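Local coordinates for protein polyketide synthase III (PDB 4B0N) that probably works as an acyltransferase of the chalcone and stilbene synthase family, a type III polyketide synthase tied to phlorotannin monomer biosynthesis in a brown alga, at residues N235-F243 and G290-F298; V139-L149 and D245-K253. All coordinates share one frame; numbering follows the deposited sequence.

Interaction 1 of 2, residues N235-F243 and G290-F298. With ACD (arachidonic acid), chain D.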
ATOM      1  N   ASN A 235      25.477  12.093  -0.214  1.00 61.42           N
ATOM      2  CA  ASN A 235      24.191  11.653   0.320  1.00 59.69           C
ATOM      3  C   ASN A 235      24.057  10.129   0.353  1.00 57.90           C
ATOM      4  O   ASN A 235      23.729   9.559   1.394  1.00 56.59           O
ATOM      5  CB  ASN A 235      23.032  12.290  -0.462  1.00 60.05           C
ATOM      6  CG  ASN A 235      21.667  11.913   0.090  1.00 58.74           C
ATOM      7  OD1 ASN A 235      20.776  11.518  -0.660  1.00 58.09           O
ATOM      8  ND2 ASN A 235      21.495  12.031   1.405  1.00 58.18           N
ATOM      9  N   ASP A 236      24.329   9.482  -0.780  1.00 57.59           N
ATOM     10  CA  ASP A 236      24.244   8.022  -0.889  1.00 56.03           C
ATOM     11  C   ASP A 236      25.229   7.295   0.026  1.00 55.12           C
ATOM     12  O   ASP A 236      24.885   6.276   0.622  1.00 53.46           O
ATOM     13  CB  ASP A 236      24.425   7.566  -2.341  1.00 56.95           C
ATOM     14  CG  ASP A 236      23.113   7.533  -3.115  1.00 56.53           C
ATOM     15  OD1 ASP A 236      22.190   8.310  -2.787  1.00 56.35           O
ATOM     16  OD2 ASP A 236      23.009   6.724  -4.062  1.00 56.48           O
ATOM     17  N   ALA A 237      26.442   7.829   0.137  1.00 55.90           N
ATOM     18  CA  ALA A 237      27.447   7.296   1.059  1.00 55.78           C
ATOM     19  C   ALA A 237      26.934   7.253   2.501  1.00 54.64           C
ATOM     20  O   ALA A 237      27.110   6.250   3.198  1.00 53.62           O
ATOM     21  CB  ALA A 237      28.728   8.112   0.975  1.00 57.38           C
ATOM     22  N   ILE A 238      26.298   8.342   2.933  1.00 54.79           N
ATOM     23  CA  ILE A 238      25.697   8.433   4.265  1.00 53.84           C
ATOM     24  C   ILE A 238      24.611   7.368   4.440  1.00 51.89           C
ATOM     25  O   ILE A 238      24.593   6.653   5.446  1.00 51.23           O
ATOM     26  CB  ILE A 238      25.116   9.842   4.542  1.00 54.70           C
ATOM     27  CG1 ILE A 238      26.219  10.903   4.490  1.00 56.65           C
ATOM     28  CG2 ILE A 238      24.438   9.891   5.903  1.00 54.47           C
ATOM     29  CD1 ILE A 238      25.708  12.325   4.369  1.00 57.60           C
ATOM     30  N   LEU A 239      23.725   7.258   3.452  1.00 50.80           N
ATOM     31  CA  LEU A 239      22.631   6.285   3.486  1.00 48.94           C
ATOM     32  C   LEU A 239      23.145   4.852   3.562  1.00 47.87           C
ATOM     33  O   LEU A 239      22.644   4.050   4.351  1.00 46.74           O
ATOM     34  CB  LEU A 239      21.711   6.443   2.270  1.00 48.80           C
ATOM     35  CG  LEU A 239      21.055   7.798   1.981  1.00 49.62           C
ATOM     36  CD1 LEU A 239      20.296   7.714   0.669  1.00 49.58           C
ATOM     37  CD2 LEU A 239      20.144   8.272   3.107  1.00 48.89           C
ATOM     38  N   HIS A 240      24.152   4.548   2.744  1.00 48.24           N
ATOM     39  CA  HIS A 240      24.764   3.219   2.697  1.00 47.65           C
ATOM     40  C   HIS A 240      25.372   2.811   4.007  1.00 47.03           C
ATOM     41  O   HIS A 240      25.419   1.622   4.332  1.00 46.10           O
ATOM     42  CB  HIS A 240      25.807   3.155   1.588  1.00 49.11           C
ATOM     43  CG  HIS A 240      25.222   2.951   0.214  1.00 49.53           C
ATOM     44  ND1 HIS A 240      25.228   1.757  -0.402  1.00 49.48           N
ATOM     45  CD2 HIS A 240      24.591   3.839  -0.657  1.00 50.12           C
ATOM     46  CE1 HIS A 240      24.638   1.873  -1.608  1.00 49.72           C
ATOM     47  NE2 HIS A 240      24.249   3.147  -1.762  1.00 49.93           N
ATOM     48  N   ALA A 241      25.836   3.797   4.773  1.00 47.14           N
ATOM     49  CA  ALA A 241      26.400   3.558   6.096  1.00 46.74           C
ATOM     50  C   ALA A 241      25.321   3.260   7.134  1.00 45.49           C
ATOM     51  O   ALA A 241      25.593   2.621   8.151  1.00 44.96           O
ATOM     52  CB  ALA A 241      27.235   4.751   6.533  1.00 48.18           C
ATOM     53  N   ILE A 242      24.098   3.711   6.860  1.00 44.90           N
ATOM     54  CA  ILE A 242      23.020   3.703   7.850  1.00 43.95           C
ATOM     55  C   ILE A 242      21.964   2.614   7.621  1.00 42.29           C
ATOM     56  O   ILE A 242      21.680   1.831   8.530  1.00 41.28           O
ATOM     57  CB  ILE A 242      22.385   5.111   7.979  1.00 44.77           C
ATOM     58  CG1 ILE A 242      23.399   6.078   8.601  1.00 46.11           C
ATOM     59  CG2 ILE A 242      21.107   5.079   8.813  1.00 44.06           C
ATOM     60  CD1 ILE A 242      23.075   7.541   8.400  1.00 47.69           C
ATOM     61  N   PHE A 243      21.394   2.563   6.417  1.00 36.74           N
ATOM     62  CA  PHE A 243      20.286   1.651   6.119  1.00 36.27           C
ATOM     63  C   PHE A 243      20.674   0.176   6.206  1.00 36.10           C
ATOM     64  O   PHE A 243      21.791  -0.200   5.849  1.00 36.32           O
ATOM     65  CB  PHE A 243      19.667   1.953   4.747  1.00 36.41           C
ATOM     66  CG  PHE A 243      18.959   3.280   4.669  1.00 36.73           C
ATOM     67  CD1 PHE A 243      18.386   3.861   5.802  1.00 36.95           C
ATOM     68  CD2 PHE A 243      18.835   3.939   3.453  1.00 36.77           C
ATOM     69  CE1 PHE A 243      17.730   5.081   5.724  1.00 37.06           C
ATOM     70  CE2 PHE A 243      18.175   5.156   3.369  1.00 37.15           C
ATOM     71  CZ  PHE A 243      17.623   5.729   4.505  1.00 37.04           C
ATOM     72  N   GLY A 290      17.644   0.495  -9.086  1.00 37.68           N
ATOM     73  CA  GLY A 290      17.114   0.197  -7.761  1.00 37.73           C
ATOM     74  C   GLY A 290      16.300   1.323  -7.159  1.00 38.06           C
ATOM     75  O   GLY A 290      16.297   2.445  -7.672  1.00 38.30           O
ATOM     76  N   ILE A 291      15.599   1.008  -6.070  1.00 38.03           N
ATOM     77  CA  ILE A 291      14.870   2.001  -5.289  1.00 38.18           C
ATOM     78  C   ILE A 291      15.877   2.806  -4.474  1.00 39.17           C
ATOM     79  O   ILE A 291      16.722   2.233  -3.779  1.00 39.71           O
ATOM     80  CB  ILE A 291      13.843   1.341  -4.345  1.00 37.37           C
ATOM     81  CG1 ILE A 291      12.788   0.577  -5.157  1.00 37.16           C
ATOM     82  CG2 ILE A 291      13.193   2.385  -3.445  1.00 36.93           C
ATOM     83  CD1 ILE A 291      11.951  -0.393  -4.350  1.00 36.66           C
ATOM     84  N   THR A 292      15.802   4.129  -4.577  1.00 39.89           N
ATOM     85  CA  THR A 292      16.701   4.994  -3.819  1.00 40.75           C
ATOM     86  C   THR A 292      15.984   5.907  -2.845  1.00 41.07           C
ATOM     87  O   THR A 292      14.795   6.216  -2.987  1.00 40.67           O
ATOM     88  CB  THR A 292      17.605   5.857  -4.722  1.00 41.37           C
ATOM     89  OG1 THR A 292      16.840   6.384  -5.813  1.00 41.58           O
ATOM     90  CG2 THR A 292      18.776   5.037  -5.251  1.00 42.14           C
ATOM     91  N   CYS A 293      16.739   6.328  -1.842  1.00 41.66           N
ATOM     92  CA  CYS A 293      16.291   7.318  -0.897  1.00 42.12           C
ATOM     93  C   CYS A 293      17.201   8.524  -1.050  1.00 42.83           C
ATOM     94  O   CYS A 293      18.331   8.399  -1.533  1.00 43.20           O
ATOM     95  CB  CYS A 293      16.386   6.752   0.517  1.00 41.97           C
ATOM     96  SG  CYS A 293      15.626   7.792   1.775  1.00 41.90           S
ATOM     97  N   THR A 294      16.695   9.695  -0.672  1.00 43.01           N
ATOM     98  CA  THR A 294      17.509  10.912  -0.613  1.00 43.80           C
ATOM     99  C   THR A 294      16.952  11.897   0.411  1.00 44.17           C
ATOM    100  O   THR A 294      15.853  12.435   0.248  1.00 43.95           O
ATOM    101  CB  THR A 294      17.729  11.581  -1.998  1.00 44.24           C
ATOM    102  OG1 THR A 294      17.901  12.995  -1.830  1.00 44.74           O
ATOM    103  CG2 THR A 294      16.564  11.326  -2.945  1.00 44.26           C
ATOM    104  N   LEU A 295      17.727  12.110   1.469  1.00 44.67           N
ATOM    105  CA  LEU A 295      17.338  12.970   2.579  1.00 44.86           C
ATOM    106  C   LEU A 295      18.158  14.246   2.562  1.00 45.77           C
ATOM    107  O   LEU A 295      19.368  14.205   2.331  1.00 46.29           O
ATOM    108  CB  LEU A 295      17.555  12.247   3.909  1.00 44.59           C
ATOM    109  CG  LEU A 295      17.091  10.792   4.021  1.00 44.32           C
ATOM    110  CD1 LEU A 295      17.611  10.162   5.305  1.00 44.83           C
ATOM    111  CD2 LEU A 295      15.574  10.684   3.942  1.00 43.78           C
ATOM    112  N   SER A 296      17.503  15.379   2.808  1.00 46.28           N
ATOM    113  CA  SER A 296      18.205  16.654   2.900  1.00 47.21           C
ATOM    114  C   SER A 296      18.881  16.801   4.261  1.00 47.70           C
ATOM    115  O   SER A 296      18.485  16.156   5.239  1.00 47.43           O
ATOM    116  CB  SER A 296      17.262  17.832   2.634  1.00 47.52           C
ATOM    117  OG  SER A 296      16.448  18.108   3.759  1.00 48.12           O
ATOM    118  N   LYS A 297      19.901  17.655   4.309  1.00 48.52           N
ATOM    119  CA  LYS A 297      20.633  17.947   5.536  1.00 48.86           C
ATOM    120  C   LYS A 297      19.726  18.646   6.546  1.00 48.68           C
ATOM    121  O   LYS A 297      20.033  18.686   7.740  1.00 49.11           O
ATOM    122  CB  LYS A 297      21.838  18.844   5.237  1.00 50.36           C
ATOM    123  CG  LYS A 297      22.576  18.529   3.945  1.00 50.93           C
ATOM    124  CD  LYS A 297      23.475  19.687   3.540  1.00 52.12           C
ATOM    125  CE  LYS A 297      23.815  19.623   2.060  1.00 52.52           C
ATOM    126  NZ  LYS A 297      24.596  20.803   1.595  1.00 53.28           N
ATOM    127  N   PHE A 298      18.612  19.185   6.055  1.00 48.04           N
ATOM    128  CA  PHE A 298      17.693  19.984   6.865  1.00 48.06           C
ATOM    129  C   PHE A 298      16.621  19.147   7.567  1.00 47.10           C
ATOM    130  O   PHE A 298      15.853  19.671   8.380  1.00 47.11           O
ATOM    131  CB  PHE A 298      17.039  21.078   6.008  1.00 48.45           C
ATOM    132  CG  PHE A 298      17.975  21.711   5.014  1.00 49.12           C
ATOM    133  CD1 PHE A 298      19.132  22.363   5.436  1.00 49.79           C
ATOM    134  CD2 PHE A 298      17.698  21.658   3.652  0.50 48.94           C
ATOM    135  CE1 PHE A 298      19.995  22.941   4.520  1.00 50.35           C
ATOM    136  CE2 PHE A 298      18.557  22.238   2.731  0.50 49.43           C
ATOM    137  CZ  PHE A 298      19.706  22.880   3.165  0.50 50.11           C
TER
HETATM  138  C1  ACD D1416      14.018   7.427   5.227  0.50 23.54           C
HETATM  139  C2  ACD D1416      13.019   6.809   4.273  0.50 23.41           C
HETATM  140  C3  ACD D1416      13.505   5.430   3.838  0.50 23.15           C
HETATM  141  C4  ACD D1416      13.114   5.138   2.395  0.50 22.89           C
HETATM  142  C5  ACD D1416      13.942   3.998   1.854  0.50 22.63           C
HETATM  143  C6  ACD D1416      13.787   3.586   0.598  0.50 22.29           C
HETATM  144  C7  ACD D1416      14.618   2.435   0.086  0.50 22.03           C
HETATM  145  C8  ACD D1416      15.968   2.896  -0.405  0.50 21.82           C
HETATM  146  C9  ACD D1416      16.991   2.043  -0.383  0.50 21.65           C
HETATM  147  C10 ACD D1416      18.355   2.469  -0.875  0.50 21.55           C
HETATM  148  C11 ACD D1416      19.358   2.401   0.248  0.50 21.41           C
HETATM  149  C12 ACD D1416      20.522   1.783   0.069  0.50 21.36           C
HETATM  150  C13 ACD D1416      21.519   1.729   1.202  0.50 21.44           C
HETATM  151  C14 ACD D1416      22.026   0.321   1.403  0.50 21.57           C
HETATM  152  C15 ACD D1416      22.773   0.041   2.469  0.50 21.69           C
HETATM  153  C16 ACD D1416      23.298  -1.356   2.699  0.50 21.75           C
HETATM  154  C17 ACD D1416      24.680  -1.479   2.067  0.50 21.97           C
HETATM  155  C18 ACD D1416      25.795  -1.524   3.106  0.50 22.05           C
HETATM  156  C19 ACD D1416      26.987  -0.707   2.625  0.50 22.22           C
HETATM  157  C20 ACD D1416      28.199  -0.939   3.498  0.50 22.33           C
HETATM  158  O1  ACD D1416      13.602   7.947   6.287  0.50 23.54           O
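Asn235 and Leu239 of a short helix, with Phe243 just beyond it, meet Cys293, Thr294 and Leu295 of a strand that crosses the helix at 110°. The contact illustrates how a helix and the edge of a two-stranded antiparallel sheet, whose other strand is 282-287, can enclose a fatty acyl chain between them.

At the outer end, Asn235 has CG anti to its own N (chi1 -178°), which carries the amide to the strand. OD1 stands 3.3 Å from CB of Thr294, the two side chains crossing at about a right angle, and ND2 lies 3.2 Å from the backbone O of Leu295. An alanine here would probably leave Leu295 O without the nearby amide and open a gap beside Thr294. One turn further in, the contact is mostly between methyl groups, with Leu239 CD2 set 3.8 Å from Leu295 CD1, although Leu239 CD1 also faces the backbone O of Cys293.

Phe243 can be followed outward from its backbone. Its CB touches arachidonic acid C13 at 4.0 Å. Along one edge of the ring, CD2 meets C11 of the same lipid at 3.6 Å, and CE2 then rests 3.7 Å from Cys293 CB. CZ, at the tip, reaches Cys293 SG at 4.0 Å. The sulfur sits 76° off the ring normal, an edge-on sulfur-aromatic contact.

Beyond the thiol the lipid begins again: Cys293 SG lies 3.7 Å from its C4, Leu295 CD2 touches C1, the carbon at the carboxyl end, and C13 lies over one face of the His240 ring. The chemistry thus grades from an outer amide to a lining of mostly apolar side chains, with some backbone carbonyls beside it, consistent with a long hydrocarbon chain.

Interaction 2 of 2, residues V139-L149 and D245-K253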
ATOM      1  N   VAL A 139       8.980 -14.971  11.330  1.00 34.32           N
ATOM      2  CA  VAL A 139       8.629 -13.823  12.169  1.00 34.21           C
ATOM      3  C   VAL A 139       7.121 -13.848  12.434  1.00 34.20           C
ATOM      4  O   VAL A 139       6.682 -13.665  13.570  1.00 34.31           O
ATOM      5  CB  VAL A 139       9.085 -12.475  11.551  1.00 33.89           C
ATOM      6  CG1 VAL A 139       8.616 -11.296  12.392  1.00 33.48           C
ATOM      7  CG2 VAL A 139      10.600 -12.430  11.419  1.00 33.90           C
ATOM      8  N   ALA A 140       6.341 -14.102  11.383  1.00 34.22           N
ATOM      9  CA  ALA A 140       4.893 -14.255  11.504  1.00 34.44           C
ATOM     10  C   ALA A 140       4.520 -15.476  12.347  1.00 35.08           C
ATOM     11  O   ALA A 140       3.596 -15.410  13.159  1.00 35.19           O
ATOM     12  CB  ALA A 140       4.246 -14.336  10.131  1.00 34.30           C
ATOM     13  N   ARG A 141       5.245 -16.579  12.155  1.00 35.57           N
ATOM     14  CA  ARG A 141       5.014 -17.804  12.923  1.00 36.27           C
ATOM     15  C   ARG A 141       5.231 -17.587  14.410  1.00 36.47           C
ATOM     16  O   ARG A 141       4.422 -18.026  15.227  1.00 36.76           O
ATOM     17  CB  ARG A 141       5.908 -18.946  12.439  1.00 36.84           C
ATOM     18  CG  ARG A 141       5.326 -19.755  11.295  1.00 37.38           C
ATOM     19  CD  ARG A 141       6.019 -21.101  11.177  1.00 38.09           C
ATOM     20  NE  ARG A 141       6.220 -21.480   9.781  1.00 38.47           N
ATOM     21  CZ  ARG A 141       7.335 -21.253   9.085  1.00 38.65           C
ATOM     22  NH1 ARG A 141       8.378 -20.649   9.648  1.00 38.31           N
ATOM     23  NH2 ARG A 141       7.406 -21.639   7.817  1.00 38.93           N
ATOM     24  N   ARG A 142       6.320 -16.903  14.751  1.00 36.62           N
ATOM     25  CA  ARG A 142       6.646 -16.609  16.145  1.00 37.15           C
ATOM     26  C   ARG A 142       5.694 -15.597  16.789  1.00 36.99           C
ATOM     27  O   ARG A 142       5.309 -15.757  17.949  1.00 37.21           O
ATOM     28  CB  ARG A 142       8.105 -16.159  16.283  1.00 37.22           C
ATOM     29  CG  ARG A 142       9.094 -17.312  16.245  1.00 37.73           C
ATOM     30  CD  ARG A 142      10.482 -16.893  16.698  1.00 37.90           C
ATOM     31  NE  ARG A 142      11.276 -16.333  15.607  1.00 37.73           N
ATOM     32  CZ  ARG A 142      11.559 -15.042  15.460  1.00 37.37           C
ATOM     33  NH1 ARG A 142      11.114 -14.153  16.340  1.00 37.25           N
ATOM     34  NH2 ARG A 142      12.294 -14.640  14.430  1.00 37.22           N
ATOM     35  N   ALA A 143       5.306 -14.574  16.029  1.00 36.74           N
ATOM     36  CA  ALA A 143       4.376 -13.549  16.510  1.00 36.88           C
ATOM     37  C   ALA A 143       3.041 -14.145  16.956  1.00 37.23           C
ATOM     38  O   ALA A 143       2.552 -13.842  18.049  1.00 37.44           O
ATOM     39  CB  ALA A 143       4.154 -12.486  15.442  1.00 36.56           C
ATOM     40  N   ILE A 144       2.468 -14.994  16.102  1.00 37.34           N
ATOM     41  CA  ILE A 144       1.215 -15.694  16.384  1.00 37.53           C
ATOM     42  C   ILE A 144       1.362 -16.603  17.610  1.00 38.22           C
ATOM     43  O   ILE A 144       0.465 -16.658  18.454  1.00 38.36           O
ATOM     44  CB  ILE A 144       0.735 -16.499  15.150  1.00 37.54           C
ATOM     45  CG1 ILE A 144       0.371 -15.551  14.001  1.00 37.05           C
ATOM     46  CG2 ILE A 144      -0.452 -17.390  15.497  1.00 37.97           C
ATOM     47  CD1 ILE A 144       0.306 -16.210  12.639  1.00 36.78           C
ATOM     48  N   LYS A 145       2.499 -17.296  17.704  1.00 38.81           N
ATOM     49  CA  LYS A 145       2.799 -18.182  18.834  1.00 39.64           C
ATOM     50  C   LYS A 145       2.799 -17.432  20.165  1.00 39.92           C
ATOM     51  O   LYS A 145       2.315 -17.949  21.173  1.00 40.36           O
ATOM     52  CB  LYS A 145       4.146 -18.887  18.636  1.00 39.76           C
ATOM     53  CG  LYS A 145       4.121 -20.044  17.651  0.30 40.04           C
ATOM     54  CD  LYS A 145       5.528 -20.518  17.317  0.30 40.03           C
ATOM     55  CE  LYS A 145       5.531 -21.413  16.087  0.30 40.18           C
ATOM     56  NZ  LYS A 145       6.887 -21.945  15.785  0.30 40.24           N
ATOM     57  N   GLU A 146       3.340 -16.216  20.158  1.00 40.05           N
ATOM     58  CA  GLU A 146       3.411 -15.398  21.367  1.00 40.49           C
ATOM     59  C   GLU A 146       2.069 -14.758  21.701  1.00 39.83           C
ATOM     60  O   GLU A 146       1.846 -14.332  22.838  1.00 39.93           O
ATOM     61  CB  GLU A 146       4.510 -14.337  21.255  1.00 41.31           C
ATOM     62  CG  GLU A 146       5.921 -14.913  21.293  1.00 42.86           C
ATOM     63  CD  GLU A 146       6.913 -14.019  22.019  1.00 43.97           C
ATOM     64  OE1 GLU A 146       6.671 -13.698  23.205  1.00 44.53           O
ATOM     65  OE2 GLU A 146       7.946 -13.649  21.412  1.00 44.24           O
ATOM     66  N   ALA A 147       1.182 -14.702  20.708  1.00 38.99           N
ATOM     67  CA  ALA A 147      -0.196 -14.255  20.911  1.00 38.55           C
ATOM     68  C   ALA A 147      -1.083 -15.411  21.373  1.00 38.71           C
ATOM     69  O   ALA A 147      -2.272 -15.221  21.648  1.00 38.81           O
ATOM     70  CB  ALA A 147      -0.748 -13.636  19.638  1.00 38.08           C
ATOM     71  N   GLY A 148      -0.492 -16.603  21.451  1.00 38.58           N
ATOM     72  CA  GLY A 148      -1.185 -17.804  21.907  1.00 38.68           C
ATOM     73  C   GLY A 148      -2.270 -18.268  20.954  1.00 38.56           C
ATOM     74  O   GLY A 148      -3.206 -18.963  21.358  1.00 38.91           O
ATOM     75  N   LEU A 149      -2.137 -17.883  19.688  1.00 37.88           N
ATOM     76  CA  LEU A 149      -3.134 -18.195  18.671  1.00 37.85           C
ATOM     77  C   LEU A 149      -2.664 -19.280  17.711  1.00 38.03           C
ATOM     78  O   LEU A 149      -1.529 -19.756  17.791  1.00 38.16           O
ATOM     79  CB  LEU A 149      -3.493 -16.934  17.879  1.00 37.24           C
ATOM     80  CG  LEU A 149      -4.225 -15.795  18.588  1.00 36.97           C
ATOM     81  CD1 LEU A 149      -4.093 -14.519  17.775  1.00 36.15           C
ATOM     82  CD2 LEU A 149      -5.689 -16.139  18.834  1.00 37.20           C
ATOM     83  N   ASP A 245      18.812  -4.227   6.895  1.00 34.10           N
ATOM     84  CA  ASP A 245      17.704  -5.160   6.684  1.00 33.62           C
ATOM     85  C   ASP A 245      17.101  -5.645   7.999  1.00 33.34           C
ATOM     86  O   ASP A 245      17.825  -5.892   8.967  1.00 33.63           O
ATOM     87  CB  ASP A 245      18.171  -6.367   5.869  1.00 33.92           C
ATOM     88  CG  ASP A 245      18.619  -6.001   4.465  1.00 34.13           C
ATOM     89  OD1 ASP A 245      18.931  -4.820   4.204  1.00 34.09           O
ATOM     90  OD2 ASP A 245      18.658  -6.913   3.615  1.00 34.33           O
ATOM     91  N   GLY A 246      15.776  -5.790   8.021  1.00 32.81           N
ATOM     92  CA  GLY A 246      15.058  -6.243   9.216  1.00 32.32           C
ATOM     93  C   GLY A 246      13.581  -6.536   9.013  1.00 31.59           C
ATOM     94  O   GLY A 246      12.979  -6.109   8.029  1.00 31.34           O
ATOM     95  N   CYS A 247      13.003  -7.271   9.960  1.00 31.33           N
ATOM     96  CA  CYS A 247      11.581  -7.604   9.934  1.00 30.97           C
ATOM     97  C   CYS A 247      10.979  -7.694  11.337  1.00 30.66           C
ATOM     98  O   CYS A 247      11.606  -8.198  12.272  1.00 30.53           O
ATOM     99  CB  CYS A 247      11.346  -8.910   9.172  1.00 31.24           C
ATOM    100  SG  CYS A 247       9.634  -9.494   9.181  1.00 31.50           S
ATOM    101  N   ALA A 248       9.753  -7.198  11.465  1.00 30.43           N
ATOM    102  CA  ALA A 248       9.016  -7.245  12.722  1.00 30.53           C
ATOM    103  C   ALA A 248       7.530  -7.409  12.455  1.00 30.30           C
ATOM    104  O   ALA A 248       6.994  -6.827  11.511  1.00 30.16           O
ATOM    105  CB  ALA A 248       9.273  -5.991  13.541  1.00 30.59           C
ATOM    106  N   ALA A 249       6.871  -8.206  13.288  1.00 30.52           N
ATOM    107  CA  ALA A 249       5.445  -8.473  13.132  1.00 30.63           C
ATOM    108  C   ALA A 249       4.680  -8.258  14.434  1.00 30.86           C
ATOM    109  O   ALA A 249       5.249  -8.338  15.526  1.00 31.23           O
ATOM    110  CB  ALA A 249       5.222  -9.882  12.604  1.00 30.71           C
ATOM    111  N   ALA A 250       3.387  -7.980  14.303  1.00 30.95           N
ATOM    112  CA  ALA A 250       2.519  -7.752  15.452  1.00 31.27           C
ATOM    113  C   ALA A 250       1.125  -8.301  15.189  1.00 31.49           C
ATOM    114  O   ALA A 250       0.541  -8.060  14.129  1.00 31.46           O
ATOM    115  CB  ALA A 250       2.453  -6.269  15.786  1.00 31.03           C
ATOM    116  N   VAL A 251       0.605  -9.054  16.151  1.00 31.89           N
ATOM    117  CA  VAL A 251      -0.771  -9.527  16.095  1.00 32.15           C
ATOM    118  C   VAL A 251      -1.621  -8.590  16.941  1.00 32.35           C
ATOM    119  O   VAL A 251      -1.210  -8.181  18.029  1.00 32.29           O
ATOM    120  CB  VAL A 251      -0.914 -10.978  16.595  1.00 32.42           C
ATOM    121  CG1 VAL A 251      -2.321 -11.499  16.330  1.00 32.60           C
ATOM    122  CG2 VAL A 251       0.113 -11.879  15.924  1.00 32.39           C
ATOM    123  N   LEU A 252      -2.798  -8.245  16.432  1.00 32.64           N
ATOM    124  CA  LEU A 252      -3.650  -7.273  17.094  1.00 33.06           C
ATOM    125  C   LEU A 252      -5.036  -7.809  17.394  1.00 33.67           C
ATOM    126  O   LEU A 252      -5.698  -8.380  16.526  1.00 33.57           O
ATOM    127  CB  LEU A 252      -3.722  -5.989  16.273  1.00 32.82           C
ATOM    128  CG  LEU A 252      -2.531  -5.069  16.546  1.00 32.75           C
ATOM    129  CD1 LEU A 252      -1.840  -4.649  15.263  1.00 32.60           C
ATOM    130  CD2 LEU A 252      -2.951  -3.867  17.377  1.00 32.98           C
ATOM    131  N   LYS A 253      -5.449  -7.623  18.645  1.00 34.54           N
ATOM    132  CA  LYS A 253      -6.781  -7.996  19.115  1.00 35.37           C
ATOM    133  C   LYS A 253      -7.573  -6.761  19.546  1.00 35.80           C
ATOM    134  O   LYS A 253      -6.995  -5.711  19.835  1.00 35.56           O
ATOM    135  CB  LYS A 253      -6.686  -8.999  20.272  1.00 35.67           C
ATOM    136  CG  LYS A 253      -5.969  -8.480  21.509  1.00 35.86           C
ATOM    137  CD  LYS A 253      -6.042  -9.475  22.655  1.00 36.29           C
ATOM    138  CE  LYS A 253      -5.208  -9.000  23.836  1.00 36.43           C
ATOM    139  NZ  LYS A 253      -5.322  -9.917  25.003  1.00 36.86           N
TER
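The helical turns from Val139 to Glu146 lie over strand 245-253, the two running in broadly the same direction with axes 35° apart and 7.7 Å from each other at closest approach. Ala143 and Ala250 have the nearest backbones, their CA atoms 6.2 Å apart. This is helix-on-sheet packing within the thiolase-like fold: helix 121-146 covers one face of a five-stranded mixed sheet, in which strand 245-255 lies between 42-51 and 215-223.

Strand alternation decides who takes part. Cys247, Ala249 and Val251 turn their side chains toward the helix, whereas Ala250 and Leu252 face the other way and meet Phe201 of helix 196-210. No hydrogen bond links the two segments, so the fit is one of apolar surfaces.

Val139 reaches across to both Cys247 and Ala249. With CG1 anti to the backbone N (chi1 176°), that methyl reaches Ala249 CB at 3.7 Å, while CG2 lies 3.8 Å from Cys247 SG. One turn on, small side chains let the layers come close: Ala143 CB is 4.0 Å from Ala249 CB. Val251 fills the rest. Its CG2 lies against the Ala143 carbonyl group and beside Ile144 CG1, the two branched side chains crossing at about a right angle, and its CB meets Ala147 CB at 4.0 Å.

The helix then stops in a Schellman motif, Gly148 taking a positive phi of 67°. This reversal brings the chain back to the strand, where Leu149 CD1 touches Val251 CG1 at 3.8 Å.

How the interactions relate
From the N terminus, the first of the contacting segments is the end of helix 121-146; its partner strand begins 96 residues beyond Leu149. Before that partner arrives comes helix 234-242, the first half of interaction 1; strand 245-255 follows directly and closes interaction 2. Interaction 1 closes last, when strand 290-295 returns after 46 intervening residues with much strand and no helix. The segments therefore alternate, and the two loops cross instead of nesting. Interaction 2 stays inside the N-terminal family region, joining a helix to the five-stranded sheet, while interaction 1 bridges the N- and C-terminal family regions at the lipid pocket. Their centres lie about 30 Å apart, on opposite sides of the chain's centre.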